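Local structure of cutm, flavoprotein of carbon monoxide dehydrogenase (Hydrogenophaga pseudoflava, 1FFV) at residues R90-L100 with V172-Y183; W193-V201 with I212-A220. The protein is the FAD-binding flavoprotein subunit of carbon monoxide dehydrogenase and probably passes electrons from CO oxidation on through its flavin. One frame throughout, in Å; residues are numbered along the deposited sequence.

Interaction 1. Residues R90-L100 with V172-Y183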
loop_
_atom_site.group_PDB
_atom_site.type_symbol
_atom_site.label_atom_id
_atom_site.label_comp_id
_atom_site.label_asym_id
_atom_site.label_seq_id
_atom_site.Cartn_x
_atom_site.Cartn_y
_atom_site.Cartn_z
ATOM N N ARG C 90 -29.019 38.804 36.564
ATOM C CA ARG C 90 -28.417 39.395 37.759
ATOM C C ARG C 90 -27.019 39.986 37.605
ATOM O O ARG C 90 -26.638 40.875 38.365
ATOM C CB ARG C 90 -28.403 38.356 38.883
ATOM C CG ARG C 90 -29.773 37.767 39.217
ATOM C CD ARG C 90 -30.613 38.740 40.035
ATOM N NE ARG C 90 -31.896 39.053 39.412
ATOM C CZ ARG C 90 -32.993 38.313 39.542
ATOM N NH1 ARG C 90 -32.971 37.203 40.273
ATOM N NH2 ARG C 90 -34.127 38.706 38.973
ATOM N N LEU C 91 -26.237 39.463 36.662
ATOM C CA LEU C 91 -24.872 39.942 36.429
ATOM C C LEU C 91 -24.603 39.979 34.930
ATOM O O LEU C 91 -23.697 39.301 34.437
ATOM C CB LEU C 91 -23.859 38.995 37.085
ATOM C CG LEU C 91 -24.095 38.561 38.534
ATOM C CD1 LEU C 91 -23.081 37.502 38.936
ATOM C CD2 LEU C 91 -24.029 39.769 39.457
ATOM N N PRO C 92 -25.387 40.771 34.179
ATOM C CA PRO C 92 -25.212 40.871 32.724
ATOM C C PRO C 92 -23.780 41.092 32.248
ATOM O O PRO C 92 -23.411 40.640 31.160
ATOM C CB PRO C 92 -26.137 42.031 32.342
ATOM C CG PRO C 92 -26.287 42.812 33.628
ATOM C CD PRO C 92 -26.402 41.728 34.648
ATOM N N LEU C 93 -22.970 41.752 33.076
ATOM C CA LEU C 93 -21.567 42.027 32.749
ATOM C C LEU C 93 -20.777 40.741 32.521
ATOM O O LEU C 93 -20.060 40.621 31.533
ATOM C CB LEU C 93 -20.891 42.798 33.883
ATOM C CG LEU C 93 -19.723 43.756 33.622
ATOM C CD1 LEU C 93 -18.863 43.820 34.875
ATOM C CD2 LEU C 93 -18.875 43.363 32.438
ATOM N N LEU C 94 -20.889 39.795 33.452
ATOM C CA LEU C 94 -20.150 38.539 33.351
ATOM C C LEU C 94 -20.546 37.714 32.137
ATOM O O LEU C 94 -19.687 37.151 31.454
ATOM C CB LEU C 94 -20.304 37.710 34.627
ATOM C CG LEU C 94 -19.767 38.334 35.918
ATOM C CD1 LEU C 94 -19.778 37.290 37.026
ATOM C CD2 LEU C 94 -18.351 38.868 35.706
ATOM N N ALA C 95 -21.843 37.692 31.846
ATOM C CA ALA C 95 -22.369 36.936 30.716
ATOM C C ALA C 95 -21.866 37.478 29.378
ATOM O O ALA C 95 -21.475 36.714 28.497
ATOM C CB ALA C 95 -23.893 36.932 30.754
ATOM N N GLU C 96 -21.851 38.797 29.236
ATOM C CA GLU C 96 -21.401 39.415 27.994
ATOM C C GLU C 96 -19.889 39.421 27.836
ATOM O O GLU C 96 -19.377 39.179 26.748
ATOM C CB GLU C 96 -21.948 40.841 27.880
ATOM C CG GLU C 96 -23.419 40.904 27.500
ATOM C CD GLU C 96 -23.692 40.291 26.129
ATOM O OE1 GLU C 96 -23.198 40.837 25.108
ATOM O OE2 GLU C 96 -24.406 39.263 26.078
ATOM N N ALA C 97 -19.187 39.698 28.927
ATOM C CA ALA C 97 -17.733 39.752 28.929
ATOM C C ALA C 97 -17.107 38.388 28.684
ATOM O O ALA C 97 -16.026 38.294 28.101
ATOM C CB ALA C 97 -17.234 40.329 30.242
ATOM N N ALA C 98 -17.777 37.332 29.137
ATOM C CA ALA C 98 -17.263 35.981 28.948
ATOM C C ALA C 98 -17.183 35.643 27.461
ATOM O O ALA C 98 -16.372 34.812 27.054
ATOM C CB ALA C 98 -18.130 34.968 29.685
ATOM N N LYS C 99 -18.010 36.308 26.656
ATOM C CA LYS C 99 -18.030 36.089 25.209
ATOM C C LYS C 99 -16.720 36.527 24.573
ATOM O O LYS C 99 -16.375 36.084 23.482
ATOM C CB LYS C 99 -19.176 36.859 24.549
ATOM C CG LYS C 99 -20.569 36.342 24.862
ATOM C CD LYS C 99 -21.600 37.146 24.087
ATOM C CE LYS C 99 -23.025 36.762 24.459
ATOM N NZ LYS C 99 -24.009 37.505 23.604
ATOM N N LEU C 100 -16.010 37.416 25.257
ATOM C CA LEU C 100 -14.739 37.935 24.777
ATOM C C LEU C 100 -13.558 37.073 25.221
ATOM O O LEU C 100 -12.404 37.409 24.944
ATOM C CB LEU C 100 -14.542 39.369 25.282
ATOM C CG LEU C 100 -15.673 40.352 24.970
ATOM C CD1 LEU C 100 -15.412 41.688 25.649
ATOM C CD2 LEU C 100 -15.822 40.514 23.451
ATOM N N VAL C 172 -20.952 36.844 44.219
ATOM C CA VAL C 172 -21.017 38.224 43.782
ATOM C C VAL C 172 -22.404 38.818 43.983
ATOM O O VAL C 172 -23.418 38.147 43.773
ATOM C CB VAL C 172 -20.484 38.399 42.307
ATOM C CG1 VAL C 172 -20.497 37.089 41.557
ATOM C CG2 VAL C 172 -21.264 39.463 41.555
ATOM N N PRO C 173 -22.459 40.056 44.512
ATOM C CA PRO C 173 -23.747 40.717 44.739
ATOM C C PRO C 173 -24.482 40.970 43.433
ATOM O O PRO C 173 -23.885 41.383 42.441
ATOM C CB PRO C 173 -23.350 42.020 45.445
ATOM C CG PRO C 173 -21.928 42.235 45.051
ATOM C CD PRO C 173 -21.353 40.848 45.077
ATOM N N ALA C 174 -25.765 40.639 43.413
ATOM C CA ALA C 174 -26.579 40.848 42.225
ATOM C C ALA C 174 -26.628 42.339 41.925
ATOM O O ALA C 174 -26.664 43.166 42.838
ATOM C CB ALA C 174 -27.987 40.306 42.448
ATOM N N PHE C 175 -26.568 42.678 40.643
ATOM C CA PHE C 175 -26.620 44.070 40.226
ATOM C C PHE C 175 -27.937 44.668 40.690
ATOM O O PHE C 175 -28.997 44.053 40.529
ATOM C CB PHE C 175 -26.560 44.180 38.696
ATOM C CG PHE C 175 -25.178 44.043 38.112
ATOM C CD1 PHE C 175 -24.091 43.663 38.901
ATOM C CD2 PHE C 175 -24.968 44.288 36.755
ATOM C CE1 PHE C 175 -22.821 43.530 38.342
ATOM C CE2 PHE C 175 -23.705 44.158 36.192
ATOM C CZ PHE C 175 -22.628 43.778 36.984
ATOM N N ALA C 176 -27.873 45.849 41.291
ATOM C CA ALA C 176 -29.087 46.526 41.722
ATOM C C ALA C 176 -29.741 47.031 40.433
ATOM O O ALA C 176 -29.041 47.348 39.467
ATOM C CB ALA C 176 -28.749 47.687 42.649
ATOM N N GLN C 177 -31.073 47.052 40.394
ATOM C CA GLN C 177 -31.804 47.515 39.209
ATOM C C GLN C 177 -31.292 48.867 38.688
ATOM O O GLN C 177 -31.189 49.843 39.440
ATOM C CB GLN C 177 -33.309 47.588 39.509
ATOM N N GLY C 178 -30.945 48.902 37.403
ATOM C CA GLY C 178 -30.440 50.122 36.795
ATOM C C GLY C 178 -28.923 50.250 36.798
ATOM O O GLY C 178 -28.384 51.306 36.456
ATOM N N THR C 179 -28.228 49.188 37.197
ATOM C CA THR C 179 -26.770 49.207 37.220
ATOM C C THR C 179 -26.185 49.223 35.810
ATOM O O THR C 179 -26.589 48.438 34.954
ATOM C CB THR C 179 -26.208 47.987 37.961
ATOM O OG1 THR C 179 -26.576 48.063 39.341
ATOM C CG2 THR C 179 -24.695 47.933 37.847
ATOM N N GLY C 180 -25.263 50.150 35.573
ATOM C CA GLY C 180 -24.607 50.243 34.283
ATOM C C GLY C 180 -23.318 49.443 34.360
ATOM O O GLY C 180 -22.745 49.288 35.449
ATOM N N TRP C 181 -22.838 48.963 33.215
ATOM C CA TRP C 181 -21.623 48.155 33.183
ATOM C C TRP C 181 -20.962 48.145 31.812
ATOM O O TRP C 181 -21.547 48.590 30.821
ATOM C CB TRP C 181 -21.967 46.717 33.577
ATOM C CG TRP C 181 -23.168 46.200 32.833
ATOM C CD1 TRP C 181 -24.486 46.369 33.177
ATOM C CD2 TRP C 181 -23.166 45.501 31.587
ATOM N NE1 TRP C 181 -25.300 45.824 32.214
ATOM C CE2 TRP C 181 -24.517 45.283 31.227
ATOM C CE3 TRP C 181 -22.155 45.041 30.734
ATOM C CZ2 TRP C 181 -24.883 44.623 30.043
ATOM C CZ3 TRP C 181 -22.518 44.386 29.559
ATOM C CH2 TRP C 181 -23.874 44.183 29.225
ATOM N N ALA C 182 -19.753 47.594 31.756
ATOM C CA ALA C 182 -19.023 47.500 30.503
ATOM C C ALA C 182 -17.670 46.829 30.657
ATOM O O ALA C 182 -17.074 46.844 31.732
ATOM C CB ALA C 182 -18.834 48.893 29.893
ATOM N N TYR C 183 -17.233 46.180 29.583
ATOM C CA TYR C 183 -15.918 45.556 29.526
ATOM C C TYR C 183 -15.368 45.838 28.138
ATOM O O TYR C 183 -15.812 45.247 27.154
ATOM C CB TYR C 183 -15.948 44.046 29.752
ATOM C CG TYR C 183 -14.552 43.493 29.935
ATOM C CD1 TYR C 183 -13.687 44.062 30.875
ATOM C CD2 TYR C 183 -14.070 42.442 29.146
ATOM C CE1 TYR C 183 -12.379 43.611 31.027
ATOM C CE2 TYR C 183 -12.748 41.978 29.294
ATOM C CZ TYR C 183 -11.915 42.574 30.240
ATOM O OH TYR C 183 -10.617 42.156 30.418
#

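Interaction 2. Residues W193-V201 with I212-A220. With FAD (flavin-adenine dinucleotide), chain J.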
loop_
_atom_site.group_PDB
_atom_site.type_symbol
_atom_site.label_atom_id
_atom_site.label_comp_id
_atom_site.label_asym_id
_atom_site.label_seq_id
_atom_site.Cartn_x
_atom_site.Cartn_y
_atom_site.Cartn_z
ATOM N N TRP C 193 -5.495 37.373 24.163
ATOM C CA TRP C 193 -5.512 38.116 25.412
ATOM C C TRP C 193 -5.504 39.602 25.098
ATOM O O TRP C 193 -4.996 40.030 24.064
ATOM C CB TRP C 193 -4.326 37.722 26.289
ATOM C CG TRP C 193 -4.503 36.367 26.917
ATOM C CD1 TRP C 193 -5.018 36.098 28.157
ATOM C CD2 TRP C 193 -4.160 35.102 26.345
ATOM N NE1 TRP C 193 -5.010 34.746 28.393
ATOM C CE2 TRP C 193 -4.486 34.109 27.299
ATOM C CE3 TRP C 193 -3.609 34.707 25.119
ATOM C CZ2 TRP C 193 -4.273 32.744 27.066
ATOM C CZ3 TRP C 193 -3.401 33.356 24.886
ATOM C CH2 TRP C 193 -3.732 32.386 25.860
ATOM N N ALA C 194 -6.112 40.383 25.973
ATOM C CA ALA C 194 -6.192 41.816 25.770
ATOM C C ALA C 194 -4.841 42.514 25.764
ATOM O O ALA C 194 -3.907 42.093 26.456
ATOM C CB ALA C 194 -7.069 42.435 26.844
ATOM N N THR C 195 -4.730 43.538 24.922
ATOM C CA THR C 195 -3.535 44.368 24.884
ATOM C C THR C 195 -3.749 45.306 26.085
ATOM O O THR C 195 -2.811 45.718 26.761
ATOM C CB THR C 195 -3.467 45.207 23.588
ATOM O OG1 THR C 195 -3.318 44.337 22.460
ATOM C CG2 THR C 195 -2.292 46.169 23.638
ATOM N N ALA C 196 -5.019 45.618 26.332
ATOM C CA ALA C 196 -5.454 46.460 27.431
ATOM C C ALA C 196 -6.967 46.282 27.547
ATOM O O ALA C 196 -7.650 46.077 26.548
ATOM C CB ALA C 196 -5.108 47.911 27.162
ATOM N N GLY C 197 -7.480 46.301 28.768
ATOM C CA GLY C 197 -8.911 46.154 28.957
ATOM C C GLY C 197 -9.371 46.884 30.203
ATOM O O GLY C 197 -8.567 47.159 31.102
ATOM N N CYS C 198 -10.654 47.231 30.248
ATOM C CA CYS C 198 -11.209 47.923 31.401
ATOM C C CYS C 198 -12.620 47.468 31.714
ATOM O O CYS C 198 -13.507 47.495 30.852
ATOM C CB CYS C 198 -11.196 49.439 31.212
ATOM S SG CYS C 198 -12.097 50.351 32.525
ATOM N N ALA C 199 -12.808 47.026 32.954
ATOM C CA ALA C 199 -14.106 46.578 33.440
ATOM C C ALA C 199 -14.685 47.690 34.311
ATOM O O ALA C 199 -13.975 48.282 35.131
ATOM C CB ALA C 199 -13.955 45.291 34.251
ATOM N N VAL C 200 -15.971 47.973 34.115
ATOM C CA VAL C 200 -16.667 49.012 34.867
ATOM C C VAL C 200 -18.082 48.607 35.279
ATOM O O VAL C 200 -18.813 47.981 34.511
ATOM C CB VAL C 200 -16.804 50.319 34.029
ATOM C CG1 VAL C 200 -17.854 51.248 34.650
ATOM C CG2 VAL C 200 -15.477 51.046 33.944
ATOM N N VAL C 201 -18.443 48.961 36.509
ATOM C CA VAL C 201 -19.786 48.746 37.036
ATOM C C VAL C 201 -20.098 50.085 37.699
ATOM O O VAL C 201 -19.275 50.606 38.459
ATOM C CB VAL C 201 -19.857 47.625 38.102
ATOM C CG1 VAL C 201 -21.291 47.469 38.588
ATOM C CG2 VAL C 201 -19.365 46.301 37.530
ATOM N N ILE C 212 -19.323 53.492 41.694
ATOM C CA ILE C 212 -18.342 53.251 40.642
ATOM C C ILE C 212 -17.206 52.275 40.992
ATOM O O ILE C 212 -16.583 52.366 42.050
ATOM C CB ILE C 212 -17.750 54.607 40.130
ATOM C CG1 ILE C 212 -16.854 54.391 38.905
ATOM C CG2 ILE C 212 -16.994 55.316 41.244
ATOM C CD1 ILE C 212 -17.590 53.882 37.683
ATOM N N ARG C 213 -16.980 51.320 40.090
ATOM C CA ARG C 213 -15.918 50.322 40.213
ATOM C C ARG C 213 -15.187 50.315 38.882
ATOM O O ARG C 213 -15.802 50.067 37.842
ATOM C CB ARG C 213 -16.471 48.910 40.428
ATOM C CG ARG C 213 -16.628 48.434 41.870
ATOM C CD ARG C 213 -15.729 49.121 42.876
ATOM N NE ARG C 213 -16.228 48.864 44.225
ATOM C CZ ARG C 213 -16.836 49.769 44.991
ATOM N NH1 ARG C 213 -17.006 51.013 44.554
ATOM N NH2 ARG C 213 -17.353 49.407 46.160
ATOM N N ILE C 214 -13.882 50.576 38.915
ATOM C CA ILE C 214 -13.069 50.581 37.704
ATOM C C ILE C 214 -11.892 49.627 37.889
ATOM O O ILE C 214 -11.152 49.737 38.867
ATOM C CB ILE C 214 -12.517 51.997 37.390
ATOM C CG1 ILE C 214 -13.663 52.999 37.227
ATOM C CG2 ILE C 214 -11.680 51.964 36.121
ATOM C CD1 ILE C 214 -13.212 54.440 37.113
ATOM N N ALA C 215 -11.729 48.692 36.953
ATOM C CA ALA C 215 -10.642 47.717 37.007
ATOM C C ALA C 215 -9.948 47.592 35.645
ATOM O O ALA C 215 -10.593 47.671 34.592
ATOM C CB ALA C 215 -11.152 46.370 37.495
ATOM N N LEU C 216 -8.635 47.348 35.683
ATOM C CA LEU C 216 -7.810 47.278 34.483
ATOM C C LEU C 216 -7.157 45.927 34.183
ATOM O O LEU C 216 -6.498 45.342 35.051
ATOM C CB LEU C 216 -6.718 48.344 34.591
ATOM C CG LEU C 216 -7.145 49.748 35.030
ATOM C CD1 LEU C 216 -5.931 50.649 35.149
ATOM C CD2 LEU C 216 -8.148 50.317 34.040
ATOM N N THR C 217 -7.277 45.488 32.926
ATOM C CA THR C 217 -6.713 44.218 32.469
ATOM C C THR C 217 -5.425 44.351 31.655
ATOM O O THR C 217 -5.337 45.159 30.736
ATOM C CB THR C 217 -7.723 43.432 31.595
ATOM O OG1 THR C 217 -8.901 43.145 32.353
ATOM C CG2 THR C 217 -7.110 42.110 31.090
ATOM N N ASN C 218 -4.454 43.507 31.993
ATOM C CA ASN C 218 -3.152 43.411 31.334
ATOM C C ASN C 218 -2.287 44.666 31.205
ATOM O O ASN C 218 -1.534 44.809 30.236
ATOM C CB ASN C 218 -3.306 42.742 29.961
ATOM C CG ASN C 218 -2.149 41.798 29.639
ATOM O OD1 ASN C 218 -1.334 41.504 30.515
ATOM N ND2 ASN C 218 -2.081 41.318 28.400
ATOM N N VAL C 219 -2.343 45.544 32.203
ATOM C CA VAL C 219 -1.549 46.772 32.170
ATOM C C VAL C 219 -0.652 46.936 33.396
ATOM O O VAL C 219 -0.167 48.028 33.685
ATOM C CB VAL C 219 -2.446 48.018 31.964
ATOM C CG1 VAL C 219 -3.055 47.988 30.579
ATOM C CG2 VAL C 219 -3.532 48.074 33.009
ATOM N N ALA C 220 -0.408 45.820 34.077
ATOM C CA ALA C 220 0.435 45.757 35.274
ATOM C C ALA C 220 0.646 44.273 35.577
ATOM O O ALA C 220 0.041 43.420 34.927
ATOM C CB ALA C 220 -0.248 46.441 36.445
HETATM P PA FAD J . -6.415 25.297 34.575
HETATM O O1A FAD J . -6.452 24.066 35.382
HETATM O O2A FAD J . -5.852 25.268 33.342
HETATM O O5B FAD J . -5.627 26.226 35.438
HETATM C C5B FAD J . -6.032 26.488 36.766
HETATM C C4B FAD J . -4.839 27.076 37.508
HETATM O O4B FAD J . -5.424 27.540 38.764
HETATM C C3B FAD J . -3.814 26.096 38.015
HETATM O O3B FAD J . -2.678 26.642 38.581
HETATM C C2B FAD J . -4.704 25.271 38.921
HETATM O O2B FAD J . -3.944 24.441 39.731
HETATM C C1B FAD J . -5.430 26.344 39.670
HETATM N N9A FAD J . -6.848 26.135 39.899
HETATM C C8A FAD J . -7.813 25.842 38.969
HETATM N N7A FAD J . -9.025 25.716 39.504
HETATM C C5A FAD J . -8.834 25.931 40.845
HETATM C C6A FAD J . -9.765 25.944 41.964
HETATM N N6A FAD J . -11.047 25.719 41.861
HETATM N N1A FAD J . -9.188 26.204 43.172
HETATM C C2A FAD J . -7.866 26.445 43.324
HETATM N N3A FAD J . -6.946 26.458 42.362
HETATM C C4A FAD J . -7.478 26.202 41.131
HETATM N N1 FAD J . -8.425 33.590 29.334
HETATM C C2 FAD J . -8.891 34.829 29.386
HETATM O O2 FAD J . -9.227 35.319 30.413
HETATM N N3 FAD J . -9.018 35.646 28.237
HETATM C C4 FAD J . -8.661 35.193 26.996
HETATM O O4 FAD J . -8.789 35.922 26.034
HETATM C C4X FAD J . -8.142 33.837 26.920
HETATM N N5 FAD J . -7.775 33.342 25.735
HETATM C C5X FAD J . -7.297 32.069 25.714
HETATM C C6 FAD J . -6.917 31.565 24.470
HETATM C C7 FAD J . -6.426 30.306 24.335
HETATM C C7M FAD J . -6.019 29.791 22.976
HETATM C C8 FAD J . -6.293 29.455 25.488
HETATM C C8M FAD J . -5.748 28.051 25.368
HETATM C C9 FAD J . -6.675 29.942 26.748
HETATM C C9A FAD J . -7.173 31.233 26.861
HETATM N N10 FAD J . -7.575 31.792 28.108
HETATM C C10 FAD J . -8.046 33.053 28.152
HETATM C "C1'" FAD J . -7.491 30.946 29.344
HETATM C "C2'" FAD J . -8.724 30.156 29.987
HETATM O "O2'" FAD J . -9.422 31.365 29.849
HETATM C "C3'" FAD J . -7.696 29.770 31.033
HETATM O "O3'" FAD J . -8.380 28.645 30.434
HETATM C "C4'" FAD J . -8.109 29.058 32.303
HETATM O "O4'" FAD J . -7.287 30.246 32.545
HETATM C "C5'" FAD J . -7.181 28.518 33.398
HETATM O "O5'" FAD J . -8.682 28.026 33.715
HETATM P P FAD J . -8.880 26.509 33.693
HETATM O O1P FAD J . -10.339 26.320 34.170
HETATM O O2P FAD J . -8.635 25.927 32.461
HETATM O O3P FAD J . -7.888 25.920 34.609
HETATM O O HOH W 1 -0.972 43.754 27.390
#

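Interaction 1. Residues R90-L100 with V172-Y183
Helix 92-97 runs beside strand 180-183, the two axes 8.3 Å apart at closest and 23° from parallel, while ahead of the helix the backbone of Phe175 ties in through a nearly straight hydrogen bond from its N to Arg90 O, 2.9 Å long. Phe175 then packs its ring against Leu91 to Leu93: CA of Leu91 sits over the ring centre in a CH-pi contact, 4.2 Å from the centroid, and CB of Leu93 comes up at the ring edge. Thr179 CG2 lies over the rim of the opposite face. Leu91 itself meets Val172 tip to tip, and the 3.5 Å between Leu91 CD2 and Val172 CG2 is tight. Trp181 spreads its indole along the helix. With CG held between the backbone N and the carbonyl carbon (chi1 48°), one face receives Pro92 CB and the backbone around Leu93 N, and NE1 of Trp181 lies 3.5 Å from Pro92 CG. Farther along, Glu96 CG packs against Trp181 CH2 at 3.7 Å. An alanine in place of Trp181 would probably open a gap beside Pro92 and Leu93 and leave the aliphatic part of Glu96 without its aromatic support. Beyond it, Ala97 CB and Leu100 CD1 both touch Tyr183 CD2, Leu100 at 3.8 Å. Arg285 makes a cation-pi contact with Trp181. Leu128 of helix 125-131 packs on Leu93, Ala97 and Tyr183, while helix 78-83 meets Ala98 and Lys99, just past helix 92-97.

Interaction 2. Residues W193-V201 with I212-A220
Cys198 SG touches Ile214 CG2 at 4.0 Å and Leu216 CD2 at 4.2 Å; with SG anti to the backbone N (chi1 172°), the sulfur reaches diagonally to Ile214 as well as to Leu216 directly across. Val200 continues this face: its CG2 branch meets Ile214 CG1, while CG1 crosses obliquely over to Ile212 CD1 at 4.0 Å. Helix 264-285 covers this side, Ala278 lying on both Cys198 and Val200. On the other face Ala199 and Ala215, both small, are directly paired, Val201 packs beside Arg213 CB, and Gly197 faces Thr217 with no side chain, where a CB would crowd Thr217 CB. Helix 125-131 packs on this face. Arg213 swings its guanidinium away to form a salt bridge with Glu133, and NH1 also donates to Ile212 O. Past the paired strands, Asn218 turns its amide back across the gap: ND2 gives a hydrogen bond of 2.8 Å to Ala194 O, almost straight at 177° and in the amide plane. A water lies within hydrogen-bonding distance of Thr195 O and Asn218 O. One residue before Ala194, Trp193 lays an indole face over the isoalloxazine of FAD, its CZ2 3.3 Å from FAD C9A. The strands pair at 158°, alternating hydrogen-bonded pairs (Gly197 with Thr217, Ala199 with Ala215, Val201 with Arg213) with non-hydrogen-bonded ones. This is an antiparallel beta hairpin in the C-terminal domain of the CO dehydrogenase flavoprotein, with the tryptophan that lies over the flavin just ahead of its first strand.

How the interactions relate
Read from the N terminus, the chain passes through 90-100 and, after 71 intervening residues, returns at 172-183, where interaction 1 closes a long loop that includes helix 125-131, strands 135-140 and 143-148 and most of 166-173. Interaction 2 opens only afterwards and closes a short one of ten residues, the ends of strands 196-205 and 208-217 and the turn between them. The two are thus in series, neither nested nor crossed. They meet side by side in the four-stranded sheet: Ala182 O lies 2.9 Å from Val200 N, probably hydrogen-bonded, and Thr179 packs on Val201. Tyr183 OH, on strand 180-186, hydrogen-bonds Asp124 and probably also Thr217 OG1 of strand 208-217.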